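Local coordinates for protein shikimate 5-dehydrogenase (Mycobacterium fortuitum subsp. fortuitum DSM 46621, PDB 4XIJ) that probably catalyses the NADP-dependent interconversion of 3-dehydroshikimate and shikimate, the fourth of seven steps on the route to chorismate, at residues E47-T52 with P57-A62. Numbering follows the deposited sequence. Where two conformers were deposited one is given.
Sequences ERIECT and PGLVSA
L59 projects from helix 56-61 toward edge strand 45-50 and, in one of its two deposited positions, puts a single methyl, CD2, against two residues of the other segment. L59 CD2 lies 3.7 Å from C51 SG and 3.9 Å from I49 CG2, both van der Waals separations; these contacts describe that position and may not hold in the other. In it, chi1 of 178° sets CG anti to the backbone N and carries the isopropyl end out from the helix, and chi2 then directs CD2 at the strand. C51 meets this methyl with the sulfur, and I49 with the short gamma branch; the I49 and L59 side chains run across one another at a slant. In I49, chi1 of -56° turns CG2 opposite the backbone N and leaves the longer CG1-CD1 arm on another course. I49 and C51 both direct CB toward the helix, whereas the CB of E50, between them, points away. The nearest CA atoms across the segments are those of C51 and L59, 8.2 Å apart, a spacing bridged by side chains alone. Both I49 and L59 also touch L19 on the neighbouring parallel strand 15-20, while V60 packs on L70 of strand 67-72. Helix 56-61 thus lies over one face of the mixed sheet in the substrate-binding domain, as the helix of a beta-alpha-beta crossover from strand 45-50 to strand 67-72, passing over strand 15-20. Between the segments no hydrogen bond is formed, which implies cohesion through dispersion and the hydrophobic effect, over a modest 137 Å² of buried surface.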
loop_
_atom_site.group_PDB
_atom_site.type_symbol
_atom_site.label_atom_id
_atom_site.label_comp_id
_atom_site.label_asym_id
_atom_site.label_seq_id
_atom_site.Cartn_x
_atom_site.Cartn_y
_atom_site.Cartn_z
ATOM N N GLU A 47 6.085 -15.725 -10.398
ATOM C CA GLU A 47 7.364 -15.984 -9.773
ATOM C C GLU A 47 7.934 -14.791 -9.018
ATOM O O GLU A 47 7.363 -13.717 -9.062
ATOM C CB GLU A 47 8.360 -16.474 -10.800
ATOM C CG GLU A 47 8.654 -15.553 -11.906
ATOM C CD GLU A 47 9.287 -16.330 -13.078
ATOM O OE1 GLU A 47 8.549 -16.756 -13.995
ATOM O OE2 GLU A 47 10.510 -16.559 -13.051
ATOM N N ARG A 48 9.016 -15.048 -8.279
ATOM C CA ARG A 48 9.805 -14.016 -7.597
ATOM C C ARG A 48 11.056 -13.746 -8.369
ATOM O O ARG A 48 11.829 -14.700 -8.605
ATOM C CB ARG A 48 10.250 -14.462 -6.216
ATOM C CG ARG A 48 9.195 -14.552 -5.209
ATOM C CD ARG A 48 9.773 -15.072 -3.811
ATOM N NE ARG A 48 8.591 -15.630 -3.172
ATOM C CZ ARG A 48 7.763 -14.939 -2.401
ATOM N NH1 ARG A 48 8.022 -13.669 -2.100
ATOM N NH2 ARG A 48 6.654 -15.513 -1.961
ATOM N N ILE A 49 11.305 -12.493 -8.707
ATOM C CA ILE A 49 12.538 -12.122 -9.387
ATOM C C ILE A 49 13.280 -11.063 -8.598
ATOM O O ILE A 49 12.794 -9.956 -8.423
ATOM C CB ILE A 49 12.251 -11.635 -10.828
ATOM C CG1 ILE A 49 11.477 -12.704 -11.611
ATOM C CG2 ILE A 49 13.547 -11.359 -11.529
ATOM C CD1 ILE A 49 10.925 -12.250 -12.987
ATOM N N GLU A 50 14.462 -11.411 -8.108
ATOM C CA GLU A 50 15.285 -10.426 -7.429
ATOM C C GLU A 50 15.722 -9.395 -8.467
ATOM O O GLU A 50 16.179 -9.746 -9.571
ATOM C CB GLU A 50 16.497 -11.088 -6.746
ATOM C CG GLU A 50 17.221 -10.136 -5.796
ATOM C CD GLU A 50 18.389 -10.762 -5.052
ATOM O OE1 GLU A 50 18.684 -11.963 -5.279
ATOM O OE2 GLU A 50 19.027 -10.014 -4.266
ATOM N N CYS A 51 15.546 -8.118 -8.138
ATOM C CA CYS A 51 15.678 -7.038 -9.126
ATOM C C CYS A 51 15.961 -5.727 -8.415
ATOM O O CYS A 51 15.187 -5.341 -7.536
ATOM C CB CYS A 51 14.390 -6.884 -9.948
ATOM S SG CYS A 51 14.558 -5.836 -11.368
ATOM N N THR A 52 17.082 -5.072 -8.744
ATOM C CA THR A 52 17.364 -3.728 -8.227
ATOM C C THR A 52 16.604 -2.672 -9.033
ATOM O O THR A 52 16.024 -2.996 -10.087
ATOM C CB THR A 52 18.851 -3.415 -8.297
ATOM O OG1 THR A 52 19.195 -3.315 -9.690
ATOM C CG2 THR A 52 19.666 -4.515 -7.548
ATOM N N PRO A 57 14.275 -1.598 -15.576
ATOM C CA PRO A 57 13.859 -1.277 -16.944
ATOM C C PRO A 57 14.334 -2.323 -17.965
ATOM O O PRO A 57 13.549 -2.747 -18.850
ATOM C CB PRO A 57 14.471 0.133 -17.164
ATOM C CG PRO A 57 14.572 0.705 -15.755
ATOM C CD PRO A 57 14.999 -0.467 -14.932
ATOM N N GLY A 58 15.586 -2.770 -17.872
ATOM C CA GLY A 58 16.056 -3.778 -18.805
ATOM C C GLY A 58 15.320 -5.091 -18.678
ATOM O O GLY A 58 15.039 -5.766 -19.662
ATOM N N LEU A 59 14.992 -5.465 -17.452
ATOM C CA LEU A 59 14.292 -6.711 -17.216
ATOM C C LEU A 59 12.904 -6.659 -17.886
ATOM O O LEU A 59 12.514 -7.566 -18.642
ATOM C CB LEU A 59 14.157 -6.930 -15.708
ATOM C CG LEU A 59 13.399 -8.191 -15.321
ATOM C CD1 LEU A 59 14.163 -9.381 -15.827
ATOM C CD2 LEU A 59 13.241 -8.246 -13.828
ATOM N N VAL A 60 12.123 -5.616 -17.581
ATOM C CA VAL A 60 10.754 -5.562 -18.098
ATOM C C VAL A 60 10.746 -5.375 -19.614
ATOM O O VAL A 60 9.894 -5.952 -20.298
ATOM C CB VAL A 60 9.945 -4.449 -17.394
ATOM C CG1 VAL A 60 8.490 -4.489 -17.810
ATOM C CG2 VAL A 60 10.006 -4.654 -15.840
ATOM N N SER A 61 11.730 -4.629 -20.138
ATOM C CA SER A 61 11.782 -4.352 -21.565
ATOM C C SER A 61 11.905 -5.623 -22.356
ATOM O O SER A 61 11.398 -5.682 -23.459
ATOM C CB SER A 61 12.978 -3.462 -21.949
ATOM O OG SER A 61 12.885 -2.150 -21.400
ATOM N N ALA A 62 12.548 -6.640 -21.782
ATOM C CA ALA A 62 12.807 -7.875 -22.515
ATOM C C ALA A 62 11.658 -8.906 -22.474
ATOM O O ALA A 62 11.711 -9.946 -23.187
ATOM C CB ALA A 62 14.085 -8.498 -21.981
#